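Local coordinates for protein CdiI toxin (Salmonella enterica subsp. enterica serovar Rubislaw str. ATCC 10717, PDB 4ZQU) that neutralizes its cognate CdiA toxin as the immunity component of a contact-dependent growth inhibition module in bacteria, at residues 7-12 and 61-66; 29-34 and 83-88; 19-24 and 55-60. All blocks are in the same frame, centred on the assembly; numbering follows the deposited sequence.

Contact 1 (7-12 and 61-66); sequences SAWASV and SRFVLP
Strand 8-14 of the main antiparallel sheet is met near its beginning by the linker that follows helix 47-59, and Ser61 of that linker makes the join to Trp9 and Ala8. The Ser61 hydroxyl oxygen OG accepts from the backbone N of Trp9 at 2.9 Å, in an almost straight bond with an N-H...O angle of 167°. The same hydroxyl gives its proton to the carbonyl oxygen of Tyr24 on the adjoining strand 19-26. With chi1 at -177°, OG swings away from the Ser61 backbone N and reaches in between the two strands. Where strands 8-14 and 19-26 spread apart, one serine oxygen thus bridges a backbone donor and a backbone acceptor. Close by, the methyl CB of Ala8 lies against Ser61 CB at 3.6 Å.

The indole of Trp9 carries the rest of the contact. Its CG stands beside the backbone N (chi1 -57°), and its six-membered ring extends along the linker. The Arg62 carbonyl O comes to the rim of this ring, in its plane, 3.5 Å from Trp9 CZ3. Further round, Trp9 CH2 meets Phe63 CD1 at 4.0 Å, each ring offering its edge rather than a face. Over one face of the indole, offset toward the rim, sits CB of Ser7, two residues earlier in the chain. Phe63 goes on to stack with Tyr27 and meets His75 edge-to-face, while the Arg62 side chain turns away to salt bridges with Asp33 and Asp81.

This is an antiparallel strand pair whose backbones, at their spread end, are bridged by a serine hydroxyl between Trp9 N and Tyr24 O, with an aromatic cluster of Trp9, Phe63, Tyr27 and His75 packed beside it.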
ATOM      1  N   SER B   7      -2.665  -9.173  14.115  1.00 32.08           N
ATOM      2  CA  SER B   7      -2.742  -7.730  14.296  1.00 31.65           C
ATOM      3  C   SER B   7      -4.127  -7.203  13.950  1.00 31.23           C
ATOM      4  O   SER B   7      -4.943  -7.905  13.352  1.00 30.43           O
ATOM      5  CB  SER B   7      -1.693  -7.016  13.438  1.00 30.95           C
ATOM      6  OG  SER B   7      -0.396  -7.541  13.655  1.00 32.34           O
ATOM      7  N   ALA B   8      -4.379  -5.957  14.335  1.00 31.33           N
ATOM      8  CA  ALA B   8      -5.607  -5.261  13.982  1.00 28.14           C
ATOM      9  C   ALA B   8      -5.257  -3.881  13.442  1.00 26.69           C
ATOM     10  O   ALA B   8      -4.308  -3.248  13.907  1.00 26.78           O
ATOM     11  CB  ALA B   8      -6.531  -5.154  15.184  1.00 28.20           C
ATOM     12  N   TRP B   9      -6.015  -3.417  12.458  1.00 27.54           N
ATOM     13  CA  TRP B   9      -5.686  -2.163  11.794  1.00 25.84           C
ATOM     14  C   TRP B   9      -6.853  -1.186  11.745  1.00 24.83           C
ATOM     15  O   TRP B   9      -8.004  -1.541  11.995  1.00 24.25           O
ATOM     16  CB  TRP B   9      -5.194  -2.427  10.369  1.00 23.13           C
ATOM     17  CG  TRP B   9      -4.009  -3.333  10.284  1.00 22.44           C
ATOM     18  CD1 TRP B   9      -2.697  -2.966  10.283  1.00 22.97           C
ATOM     19  CD2 TRP B   9      -4.026  -4.761  10.173  1.00 20.98           C
ATOM     20  NE1 TRP B   9      -1.894  -4.076  10.182  1.00 24.59           N
ATOM     21  CE2 TRP B   9      -2.685  -5.190  10.114  1.00 24.22           C
ATOM     22  CE3 TRP B   9      -5.043  -5.717  10.122  1.00 23.86           C
ATOM     23  CZ2 TRP B   9      -2.336  -6.534  10.006  1.00 24.77           C
ATOM     24  CZ3 TRP B   9      -4.695  -7.049  10.016  1.00 25.60           C
ATOM     25  CH2 TRP B   9      -3.353  -7.446   9.958  1.00 25.58           C
ATOM     26  N   ALA B  10      -6.524   0.054  11.417  1.00 26.19           N
ATOM     27  CA  ALA B  10      -7.508   1.099  11.209  1.00 28.29           C
ATOM     28  C   ALA B  10      -6.825   2.218  10.442  1.00 29.95           C
ATOM     29  O   ALA B  10      -5.597   2.257  10.364  1.00 31.20           O
ATOM     30  CB  ALA B  10      -8.066   1.601  12.532  1.00 28.80           C
ATOM     31  N   SER B  11      -7.612   3.123   9.868  0.90 30.32           N
ATOM     32  CA  SER B  11      -7.047   4.244   9.128  0.90 30.50           C
ATOM     33  C   SER B  11      -7.780   5.546   9.433  0.90 32.50           C
ATOM     34  O   SER B  11      -9.010   5.572   9.519  0.90 32.01           O
ATOM     35  CB  SER B  11      -7.077   3.961   7.625  0.90 29.06           C
ATOM     36  OG  SER B  11      -6.278   4.892   6.916  0.90 28.00           O
ATOM     37  N   VAL B  12      -7.017   6.624   9.590  1.00 32.48           N
ATOM     38  CA  VAL B  12      -7.576   7.922   9.933  1.00 33.95           C
ATOM     39  C   VAL B  12      -7.331   8.957   8.839  1.00 35.43           C
ATOM     40  O   VAL B  12      -6.190   9.204   8.447  1.00 34.60           O
ATOM     41  CB  VAL B  12      -6.988   8.446  11.260  1.00 32.15           C
ATOM     42  CG1 VAL B  12      -7.514   9.841  11.563  1.00 31.99           C
ATOM     43  CG2 VAL B  12      -7.314   7.492  12.392  1.00 32.37           C
ATOM     44  N   SER B  61     -11.470  -5.275  13.188  1.00 35.57           N
ATOM     45  CA  SER B  61     -10.440  -5.626  12.223  1.00 32.97           C
ATOM     46  C   SER B  61     -10.298  -7.134  12.099  1.00 30.74           C
ATOM     47  O   SER B  61     -10.421  -7.865  13.083  1.00 30.05           O
ATOM     48  CB  SER B  61      -9.102  -4.999  12.613  1.00 34.76           C
ATOM     49  OG  SER B  61      -8.107  -5.287  11.649  1.00 32.17           O
ATOM     50  N   ARG B  62     -10.038  -7.592  10.880  1.00 29.51           N
ATOM     51  CA  ARG B  62      -9.888  -9.014  10.613  1.00 28.66           C
ATOM     52  C   ARG B  62      -8.452  -9.384  10.263  1.00 26.05           C
ATOM     53  O   ARG B  62      -7.763  -8.655   9.554  1.00 24.94           O
ATOM     54  CB  ARG B  62     -10.819  -9.443   9.480  1.00 30.30           C
ATOM     55  CG  ARG B  62     -12.288  -9.429   9.843  1.00 29.61           C
ATOM     56  CD  ARG B  62     -13.125  -9.949   8.695  1.00 28.51           C
ATOM     57  NE  ARG B  62     -13.168  -9.007   7.581  1.00 29.02           N
ATOM     58  CZ  ARG B  62     -13.401  -9.355   6.320  1.00 30.45           C
ATOM     59  NH1 ARG B  62     -13.600 -10.630   6.008  1.00 29.15           N
ATOM     60  NH2 ARG B  62     -13.429  -8.431   5.369  1.00 31.39           N
ATOM     61  N   PHE B  63      -8.015 -10.527  10.779  1.00 28.54           N
ATOM     62  CA  PHE B  63      -6.716 -11.095  10.453  1.00 29.18           C
ATOM     63  C   PHE B  63      -6.918 -12.124   9.346  1.00 29.20           C
ATOM     64  O   PHE B  63      -7.224 -13.284   9.613  1.00 31.10           O
ATOM     65  CB  PHE B  63      -6.083 -11.719  11.696  1.00 28.30           C
ATOM     66  CG  PHE B  63      -4.661 -12.141  11.510  1.00 27.62           C
ATOM     67  CD1 PHE B  63      -3.719 -11.251  11.032  1.00 28.22           C
ATOM     68  CD2 PHE B  63      -4.260 -13.425  11.838  1.00 29.38           C
ATOM     69  CE1 PHE B  63      -2.404 -11.637  10.867  1.00 29.44           C
ATOM     70  CE2 PHE B  63      -2.946 -13.817  11.678  1.00 30.24           C
ATOM     71  CZ  PHE B  63      -2.016 -12.923  11.193  1.00 29.65           C
ATOM     72  N   VAL B  64      -6.753 -11.689   8.102  1.00 28.72           N
ATOM     73  CA  VAL B  64      -7.312 -12.419   6.972  1.00 29.94           C
ATOM     74  C   VAL B  64      -6.390 -12.433   5.746  1.00 30.65           C
ATOM     75  O   VAL B  64      -5.663 -11.475   5.490  1.00 32.16           O
ATOM     76  CB  VAL B  64      -8.699 -11.815   6.603  1.00 25.90           C
ATOM     77  CG1 VAL B  64      -8.600 -10.304   6.441  1.00 23.17           C
ATOM     78  CG2 VAL B  64      -9.302 -12.469   5.364  1.00 23.17           C
ATOM     79  N   LEU B  65      -6.414 -13.543   5.011  1.00 30.17           N
ATOM     80  CA  LEU B  65      -5.692 -13.687   3.747  1.00 27.51           C
ATOM     81  C   LEU B  65      -6.678 -13.909   2.596  1.00 26.30           C
ATOM     82  O   LEU B  65      -7.837 -14.238   2.839  1.00 25.39           O
ATOM     83  CB  LEU B  65      -4.697 -14.846   3.837  1.00 26.32           C
ATOM     84  CG  LEU B  65      -3.371 -14.506   4.511  1.00 24.14           C
ATOM     85  CD1 LEU B  65      -2.556 -15.764   4.736  1.00 25.25           C
ATOM     86  CD2 LEU B  65      -2.601 -13.506   3.665  1.00 21.37           C
ATOM     87  N   PRO B  66      -6.230 -13.716   1.339  1.00 26.72           N
ATOM     88  CA  PRO B  66      -7.149 -13.910   0.207  1.00 26.20           C
ATOM     89  C   PRO B  66      -7.737 -15.317   0.138  1.00 28.73           C
ATOM     90  O   PRO B  66      -8.942 -15.480  -0.058  1.00 27.84           O
ATOM     91  CB  PRO B  66      -6.264 -13.644  -1.014  1.00 24.64           C
ATOM     92  CG  PRO B  66      -5.188 -12.758  -0.514  1.00 24.23           C
ATOM     93  CD  PRO B  66      -4.927 -13.185   0.898  1.00 24.75           C
TER
HETATM   94  O   HOH W   1      -7.307  -8.257  13.086  1.00 48.57           O

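Contact 2 (29-34 and 83-88); sequences SNQLDP and DLYDSR
Leu84 and Tyr85, at the end of helix 82-85, lie against strand 30-41 and split the work between an apolar and a polar half. The Leu84 side chain has CG opposite its backbone N (chi1 176°), which carries methyl CD1 over to the chain turning from Leu32 into Pro34. There CD1 touches the ring carbon CD of Pro34 at 3.5 Å and the carbonyl O of Leu32 at 3.7 Å. The Asp33 side chain runs at about a right angle to that of Leu84, its OD1 passing 4.1 Å from CD1. The Asp33 carboxylate takes its polar partners outside the two segments: OD1 in a salt bridge to Arg62, OD2 accepting from the Ser25 hydroxyl.

Gln31 projects toward the helix between the two residues, its chain extended beyond CG, so that the amide arrives beside the Leu84 carbonyl and the Tyr85 ring. The amide plane is turned 69° from the phenol ring, far from a flat stack.

Ser29 meets Tyr85 at the ring's edge, its OG lying near the ring plane and 4.1 Å from CE2. A water ties the two together: it lies 3.1 Å from Ser29 OG and donates to Tyr85 OH over 3.3 Å. The phenol OH itself donates to the Val64 carbonyl, which fixes the far end of the ring, and Ser29 OG also bonds to Arg29 of the toxin chain.

Past Tyr85 the chain turns at Asp86, the N-cap of helix 87-105. From that helix Arg93 touches Gln31 and Pro34, and Trp97 touches Leu32. On the sheet side, strand 30-41 pairs with strand 19-26, and Asn30 and Gln31 form an antiparallel ladder with a toxin strand, extending the sheet across the interface by beta-augmentation.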
ATOM      1  N   SER B  29      -0.288  -6.525   4.305  1.00 30.25           N
ATOM      2  CA  SER B  29      -0.992  -5.313   3.909  1.00 27.59           C
ATOM      3  C   SER B  29      -2.311  -5.225   4.668  1.00 27.30           C
ATOM      4  O   SER B  29      -2.844  -6.238   5.120  1.00 27.42           O
ATOM      5  CB  SER B  29      -1.246  -5.292   2.400  1.00 27.09           C
ATOM      6  OG  SER B  29      -2.118  -6.342   2.014  1.00 26.44           O
ATOM      7  N   ASN B  30      -2.828  -4.013   4.820  1.00 27.30           N
ATOM      8  CA  ASN B  30      -4.140  -3.819   5.423  1.00 28.50           C
ATOM      9  C   ASN B  30      -4.943  -2.810   4.618  1.00 28.85           C
ATOM     10  O   ASN B  30      -4.394  -1.837   4.102  1.00 29.34           O
ATOM     11  CB  ASN B  30      -4.007  -3.372   6.879  1.00 29.28           C
ATOM     12  CG  ASN B  30      -3.220  -2.086   7.026  1.00 29.44           C
ATOM     13  OD1 ASN B  30      -3.794  -1.002   7.132  1.00 31.24           O
ATOM     14  ND2 ASN B  30      -1.897  -2.200   7.034  1.00 27.36           N
ATOM     15  N   GLN B  31      -6.244  -3.044   4.498  1.00 29.03           N
ATOM     16  CA  GLN B  31      -7.064  -2.223   3.620  1.00 28.34           C
ATOM     17  C   GLN B  31      -8.489  -2.049   4.125  1.00 29.50           C
ATOM     18  O   GLN B  31      -8.954  -2.804   4.980  1.00 31.54           O
ATOM     19  CB  GLN B  31      -7.090  -2.831   2.221  1.00 29.20           C
ATOM     20  CG  GLN B  31      -7.676  -4.228   2.163  1.00 29.74           C
ATOM     21  CD  GLN B  31      -7.504  -4.862   0.802  1.00 30.46           C
ATOM     22  OE1 GLN B  31      -8.354  -4.716  -0.075  1.00 29.62           O
ATOM     23  NE2 GLN B  31      -6.393  -5.567   0.615  1.00 31.41           N
ATOM     24  N   LEU B  32      -9.171  -1.046   3.575  1.00 27.22           N
ATOM     25  CA  LEU B  32     -10.554  -0.738   3.921  1.00 26.50           C
ATOM     26  C   LEU B  32     -11.431  -1.983   3.923  1.00 26.06           C
ATOM     27  O   LEU B  32     -11.608  -2.636   2.892  1.00 29.15           O
ATOM     28  CB  LEU B  32     -11.119   0.301   2.953  1.00 25.62           C
ATOM     29  CG  LEU B  32     -12.531   0.812   3.238  1.00 25.32           C
ATOM     30  CD1 LEU B  32     -12.571   1.535   4.575  1.00 27.48           C
ATOM     31  CD2 LEU B  32     -13.007   1.718   2.113  1.00 24.82           C
ATOM     32  N   ASP B  33     -11.958  -2.312   5.096  1.00 23.77           N
ATOM     33  CA  ASP B  33     -12.802  -3.486   5.277  1.00 26.00           C
ATOM     34  C   ASP B  33     -14.277  -3.118   5.127  1.00 28.81           C
ATOM     35  O   ASP B  33     -14.816  -2.373   5.942  1.00 30.32           O
ATOM     36  CB  ASP B  33     -12.543  -4.104   6.656  1.00 27.53           C
ATOM     37  CG  ASP B  33     -13.166  -5.477   6.820  1.00 28.79           C
ATOM     38  OD1 ASP B  33     -13.994  -5.880   5.981  1.00 28.95           O
ATOM     39  OD2 ASP B  33     -12.831  -6.155   7.813  1.00 32.27           O
ATOM     40  N   PRO B  34     -14.940  -3.647   4.083  1.00 30.40           N
ATOM     41  CA  PRO B  34     -16.369  -3.383   3.873  1.00 30.55           C
ATOM     42  C   PRO B  34     -17.245  -3.936   4.996  1.00 31.23           C
ATOM     43  O   PRO B  34     -18.406  -3.556   5.107  1.00 31.08           O
ATOM     44  CB  PRO B  34     -16.666  -4.097   2.549  1.00 29.66           C
ATOM     45  CG  PRO B  34     -15.597  -5.126   2.420  1.00 29.45           C
ATOM     46  CD  PRO B  34     -14.379  -4.502   3.024  1.00 29.08           C
ATOM     47  N   ASP B  83     -13.006 -11.714  -1.643  1.00 31.81           N
ATOM     48  CA  ASP B  83     -13.630 -10.483  -2.127  1.00 32.99           C
ATOM     49  C   ASP B  83     -13.020  -9.223  -1.517  1.00 32.97           C
ATOM     50  O   ASP B  83     -13.061  -8.149  -2.125  1.00 34.68           O
ATOM     51  CB  ASP B  83     -15.132 -10.508  -1.850  1.00 35.33           C
ATOM     52  CG  ASP B  83     -15.868 -11.495  -2.728  1.00 41.52           C
ATOM     53  OD1 ASP B  83     -15.422 -11.734  -3.871  1.00 42.26           O
ATOM     54  OD2 ASP B  83     -16.893 -12.038  -2.271  1.00 46.13           O
ATOM     55  N   LEU B  84     -12.492  -9.347  -0.303  1.00 29.65           N
ATOM     56  CA  LEU B  84     -11.795  -8.239   0.332  1.00 27.82           C
ATOM     57  C   LEU B  84     -10.586  -7.839  -0.505  1.00 27.37           C
ATOM     58  O   LEU B  84     -10.386  -6.663  -0.816  1.00 25.62           O
ATOM     59  CB  LEU B  84     -11.360  -8.615   1.749  1.00 26.27           C
ATOM     60  CG  LEU B  84     -10.522  -7.574   2.499  1.00 24.99           C
ATOM     61  CD1 LEU B  84     -11.357  -6.353   2.848  1.00 23.87           C
ATOM     62  CD2 LEU B  84      -9.880  -8.166   3.746  1.00 23.06           C
ATOM     63  N   TYR B  85      -9.799  -8.841  -0.886  1.00 28.03           N
ATOM     64  CA  TYR B  85      -8.542  -8.629  -1.593  1.00 26.68           C
ATOM     65  C   TYR B  85      -8.702  -8.413  -3.099  1.00 27.89           C
ATOM     66  O   TYR B  85      -7.754  -7.989  -3.765  1.00 26.61           O
ATOM     67  CB  TYR B  85      -7.608  -9.813  -1.344  1.00 24.97           C
ATOM     68  CG  TYR B  85      -6.937  -9.789   0.011  1.00 26.53           C
ATOM     69  CD1 TYR B  85      -7.487 -10.459   1.098  1.00 26.91           C
ATOM     70  CD2 TYR B  85      -5.750  -9.095   0.204  1.00 25.74           C
ATOM     71  CE1 TYR B  85      -6.872 -10.438   2.338  1.00 25.73           C
ATOM     72  CE2 TYR B  85      -5.130  -9.066   1.438  1.00 26.81           C
ATOM     73  CZ  TYR B  85      -5.693  -9.741   2.501  1.00 25.70           C
ATOM     74  OH  TYR B  85      -5.072  -9.713   3.728  1.00 25.35           O
ATOM     75  N   ASP B  86      -9.890  -8.701  -3.632  1.00 27.94           N
ATOM     76  CA  ASP B  86     -10.153  -8.549  -5.066  1.00 27.40           C
ATOM     77  C   ASP B  86      -9.955  -7.106  -5.526  1.00 28.60           C
ATOM     78  O   ASP B  86     -10.530  -6.183  -4.955  1.00 30.66           O
ATOM     79  CB  ASP B  86     -11.568  -9.017  -5.409  1.00 26.59           C
ATOM     80  CG  ASP B  86     -11.906  -8.815  -6.876  1.00 27.93           C
ATOM     81  OD1 ASP B  86     -11.489  -9.648  -7.708  1.00 28.18           O
ATOM     82  OD2 ASP B  86     -12.581  -7.818  -7.200  1.00 30.05           O
ATOM     83  N   SER B  87      -9.147  -6.926  -6.568  1.00 30.26           N
ATOM     84  CA  SER B  87      -8.706  -5.599  -6.996  1.00 32.93           C
ATOM     85  C   SER B  87      -9.837  -4.717  -7.511  1.00 35.12           C
ATOM     86  O   SER B  87      -9.793  -3.494  -7.365  1.00 37.56           O
ATOM     87  CB  SER B  87      -7.630  -5.720  -8.077  1.00 36.25           C
ATOM     88  OG  SER B  87      -8.128  -6.385  -9.226  1.00 42.13           O
ATOM     89  N   ARG B  88     -10.844  -5.332  -8.120  1.00 35.76           N
ATOM     90  CA  ARG B  88     -11.981  -4.581  -8.626  1.00 36.12           C
ATOM     91  C   ARG B  88     -12.879  -4.135  -7.480  1.00 34.35           C
ATOM     92  O   ARG B  88     -13.241  -2.964  -7.392  1.00 33.96           O
ATOM     93  CB  ARG B  88     -12.764  -5.411  -9.642  1.00 40.99           C
ATOM     94  CG  ARG B  88     -12.217  -5.288 -11.050  1.00 47.68           C
ATOM     95  CD  ARG B  88     -13.169  -5.841 -12.105  1.00 53.77           C
ATOM     96  NE  ARG B  88     -12.538  -6.063 -13.410  1.00 58.06           N
ATOM     97  CZ  ARG B  88     -11.434  -6.778 -13.630  1.00 60.05           C
ATOM     98  NH1 ARG B  88     -10.825  -7.426 -12.645  1.00 58.46           N
ATOM     99  NH2 ARG B  88     -10.959  -6.881 -14.863  1.00 63.16           N
TER
HETATM  100  O   HOH W   2      -1.900  -8.992   3.648  1.00 31.28           O

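Contact 3 (19-24 and 55-60); sequences ICVDTY and KDALSH
Val21 opens the contact of strand 19-24 with helix 55-59: its CG1, placed opposite the backbone N, rests 3.9 Å from the methyl CB of Ala57. Asp22 points to the other face of the sheet, where its carboxylate accepts from Trp97 and Gln38. Thr23 turns back toward the helix and brings both of its branches into play. Its hydroxyl OG1 donates to the carbonyl O of Ala57 at 2.6 Å, coming in at a C=O...O angle of 114° and tilted 21° from the carbonyl plane. Because His60 N also donates to Ala57 O, at 3.2 Å, this carbonyl in the last turn of the helix is gripped twice. The methyl CG2 of Thr23 meanwhile packs against His60 O at 3.6 Å, and OG1 lies 3.8 Å from His60 CB. The imidazole is turned back along the helix, where ND1 donates in the ring plane to Asp56 O at 2.7 Å.

Strand and helix segments run nearly parallel, their axes 21° apart and 7.2 Å at closest approach, a close spacing consistent with the small Ala57 side chain at the point of contact. Helix 47-59 covers one face of the sheet, Leu58 reaching Ile122 and Cys124 of strand 118-124, while Trp97 of helix 87-105 lies on the opposite face.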
ATOM      1  N   ILE B  19     -12.937  14.331  11.061  1.00 44.96           N
ATOM      2  CA  ILE B  19     -11.975  13.270  11.322  1.00 43.04           C
ATOM      3  C   ILE B  19     -12.648  11.926  11.054  1.00 41.61           C
ATOM      4  O   ILE B  19     -13.726  11.651  11.583  1.00 41.38           O
ATOM      5  CB  ILE B  19     -11.454  13.305  12.765  1.00 43.47           C
ATOM      6  CG1 ILE B  19     -10.728  14.621  13.039  1.00 43.95           C
ATOM      7  CG2 ILE B  19     -10.537  12.121  13.029  1.00 42.37           C
ATOM      8  CD1 ILE B  19     -10.132  14.699  14.423  1.00 44.78           C
ATOM      9  N   CYS B  20     -12.016  11.094  10.232  1.00 39.54           N
ATOM     10  CA  CYS B  20     -12.635   9.848   9.791  1.00 37.46           C
ATOM     11  C   CYS B  20     -11.806   8.622  10.151  1.00 35.00           C
ATOM     12  O   CYS B  20     -10.687   8.460   9.669  1.00 34.38           O
ATOM     13  CB  CYS B  20     -12.868   9.885   8.280  1.00 36.98           C
ATOM     14  SG  CYS B  20     -13.770   8.464   7.626  1.00 37.64           S
ATOM     15  N   VAL B  21     -12.368   7.752  10.986  1.00 34.20           N
ATOM     16  CA  VAL B  21     -11.694   6.519  11.379  1.00 31.58           C
ATOM     17  C   VAL B  21     -12.393   5.296  10.790  1.00 31.74           C
ATOM     18  O   VAL B  21     -13.571   5.055  11.058  1.00 31.02           O
ATOM     19  CB  VAL B  21     -11.628   6.371  12.911  1.00 30.05           C
ATOM     20  CG1 VAL B  21     -10.895   5.094  13.286  1.00 29.35           C
ATOM     21  CG2 VAL B  21     -10.952   7.582  13.535  1.00 27.74           C
ATOM     22  N   ASP B  22     -11.657   4.532   9.987  1.00 32.07           N
ATOM     23  CA  ASP B  22     -12.185   3.323   9.356  1.00 33.06           C
ATOM     24  C   ASP B  22     -11.438   2.077   9.807  1.00 31.64           C
ATOM     25  O   ASP B  22     -10.247   2.130  10.097  1.00 31.69           O
ATOM     26  CB  ASP B  22     -12.102   3.421   7.830  1.00 32.22           C
ATOM     27  CG  ASP B  22     -13.096   4.392   7.251  1.00 31.62           C
ATOM     28  OD1 ASP B  22     -12.695   5.537   6.958  1.00 33.75           O
ATOM     29  OD2 ASP B  22     -14.273   4.010   7.080  1.00 30.26           O
ATOM     30  N   THR B  23     -12.144   0.953   9.845  1.00 30.39           N
ATOM     31  CA  THR B  23     -11.518  -0.333  10.104  1.00 27.61           C
ATOM     32  C   THR B  23     -10.769  -0.831   8.870  1.00 26.19           C
ATOM     33  O   THR B  23     -11.325  -0.876   7.773  1.00 27.59           O
ATOM     34  CB  THR B  23     -12.559  -1.390  10.516  1.00 27.60           C
ATOM     35  OG1 THR B  23     -13.141  -1.031  11.773  1.00 28.74           O
ATOM     36  CG2 THR B  23     -11.914  -2.756  10.636  1.00 26.40           C
ATOM     37  N   TYR B  24      -9.501  -1.184   9.052  1.00 24.94           N
ATOM     38  CA  TYR B  24      -8.727  -1.856   8.016  1.00 24.23           C
ATOM     39  C   TYR B  24      -8.465  -3.290   8.438  1.00 25.22           C
ATOM     40  O   TYR B  24      -8.386  -3.588   9.628  1.00 21.05           O
ATOM     41  CB  TYR B  24      -7.400  -1.144   7.752  1.00 23.47           C
ATOM     42  CG  TYR B  24      -7.470  -0.044   6.724  1.00 24.35           C
ATOM     43  CD1 TYR B  24      -8.641   0.667   6.513  1.00 26.35           C
ATOM     44  CD2 TYR B  24      -6.360   0.280   5.955  1.00 24.68           C
ATOM     45  CE1 TYR B  24      -8.702   1.674   5.567  1.00 27.10           C
ATOM     46  CE2 TYR B  24      -6.411   1.276   5.006  1.00 24.70           C
ATOM     47  CZ  TYR B  24      -7.583   1.973   4.818  1.00 26.35           C
ATOM     48  OH  TYR B  24      -7.636   2.973   3.877  1.00 28.27           O
ATOM     49  N   LYS B  55     -10.422   2.387  19.031  1.00 39.59           N
ATOM     50  CA  LYS B  55     -10.443   1.050  19.615  1.00 41.88           C
ATOM     51  C   LYS B  55     -11.602   0.210  19.083  1.00 41.78           C
ATOM     52  O   LYS B  55     -11.445  -0.984  18.821  1.00 40.14           O
ATOM     53  CB  LYS B  55     -10.507   1.131  21.141  1.00 46.17           C
ATOM     54  CG  LYS B  55      -9.426   0.306  21.822  1.00 48.90           C
ATOM     55  CD  LYS B  55      -9.557   0.303  23.336  1.00 53.51           C
ATOM     56  CE  LYS B  55      -8.680  -0.783  23.956  1.00 54.44           C
ATOM     57  NZ  LYS B  55      -7.689  -1.341  22.986  1.00 52.87           N
ATOM     58  N   ASP B  56     -12.763   0.838  18.920  1.00 43.49           N
ATOM     59  CA  ASP B  56     -13.940   0.151  18.398  1.00 43.80           C
ATOM     60  C   ASP B  56     -13.718  -0.285  16.951  1.00 41.86           C
ATOM     61  O   ASP B  56     -14.130  -1.374  16.550  1.00 42.62           O
ATOM     62  CB  ASP B  56     -15.170   1.050  18.502  1.00 45.93           C
ATOM     63  CG  ASP B  56     -16.422   0.389  17.967  1.00 48.44           C
ATOM     64  OD1 ASP B  56     -16.967  -0.503  18.651  1.00 50.09           O
ATOM     65  OD2 ASP B  56     -16.866   0.769  16.864  1.00 48.82           O
ATOM     66  N   ALA B  57     -13.061   0.571  16.176  1.00 39.96           N
ATOM     67  CA  ALA B  57     -12.712   0.256  14.797  1.00 37.14           C
ATOM     68  C   ALA B  57     -11.719  -0.898  14.737  1.00 35.12           C
ATOM     69  O   ALA B  57     -11.821  -1.772  13.880  1.00 34.78           O
ATOM     70  CB  ALA B  57     -12.144   1.482  14.103  1.00 36.66           C
ATOM     71  N   LEU B  58     -10.759  -0.890  15.658  1.00 34.96           N
ATOM     72  CA  LEU B  58      -9.750  -1.943  15.738  1.00 34.00           C
ATOM     73  C   LEU B  58     -10.370  -3.286  16.091  1.00 35.10           C
ATOM     74  O   LEU B  58      -9.914  -4.332  15.627  1.00 34.87           O
ATOM     75  CB  LEU B  58      -8.677  -1.586  16.771  1.00 31.54           C
ATOM     76  CG  LEU B  58      -7.612  -0.571  16.360  1.00 28.29           C
ATOM     77  CD1 LEU B  58      -6.718  -0.234  17.534  1.00 28.87           C
ATOM     78  CD2 LEU B  58      -6.792  -1.123  15.220  1.00 27.70           C
ATOM     79  N   SER B  59     -11.409  -3.253  16.917  1.00 35.83           N
ATOM     80  CA  SER B  59     -12.060  -4.472  17.368  1.00 37.23           C
ATOM     81  C   SER B  59     -12.769  -5.187  16.219  1.00 35.64           C
ATOM     82  O   SER B  59     -13.033  -6.386  16.295  1.00 34.46           O
ATOM     83  CB  SER B  59     -13.053  -4.163  18.490  1.00 41.49           C
ATOM     84  OG  SER B  59     -14.013  -3.208  18.074  1.00 43.58           O
ATOM     85  N   HIS B  60     -13.068  -4.445  15.157  1.00 41.17           N
ATOM     86  CA  HIS B  60     -13.740  -5.015  13.994  1.00 39.17           C
ATOM     87  C   HIS B  60     -12.759  -5.427  12.908  1.00 35.90           C
ATOM     88  O   HIS B  60     -13.162  -5.876  11.836  1.00 34.60           O
ATOM     89  CB  HIS B  60     -14.752  -4.022  13.424  1.00 39.98           C
ATOM     90  CG  HIS B  60     -15.958  -3.838  14.286  1.00 41.19           C
ATOM     91  ND1 HIS B  60     -15.935  -3.102  15.451  1.00 43.03           N
ATOM     92  CD2 HIS B  60     -17.221  -4.315  14.166  1.00 42.01           C
ATOM     93  CE1 HIS B  60     -17.133  -3.124  16.005  1.00 44.97           C
ATOM     94  NE2 HIS B  60     -17.931  -3.851  15.248  1.00 44.29           N
TER

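Overall arrangement
All three contacts reach the same antiparallel sheet, through the consecutive strands 8-14, 19-26 and 30-41. The centre of contact 1 lies about 10 Å from those of contacts 2 and 3, which are about 15 Å apart. Along the chain the three strand segments precede 55-60, 61-66 and 83-88, so contact 3 falls within the span of contact 1, whereas contact 2 interleaves with both. Strand 19-26 pairs with both others, while Trp9 CG packs past it on Asn30 CB at 3.4 Å. Contact 3 and the Ser61-Tyr24 bond tie helix 47-59 and its linker to the sheet; Arg62-Asp33 and Val64-Tyr85 join contact 1 to contact 2, where strand 30-41 pairs with the toxin.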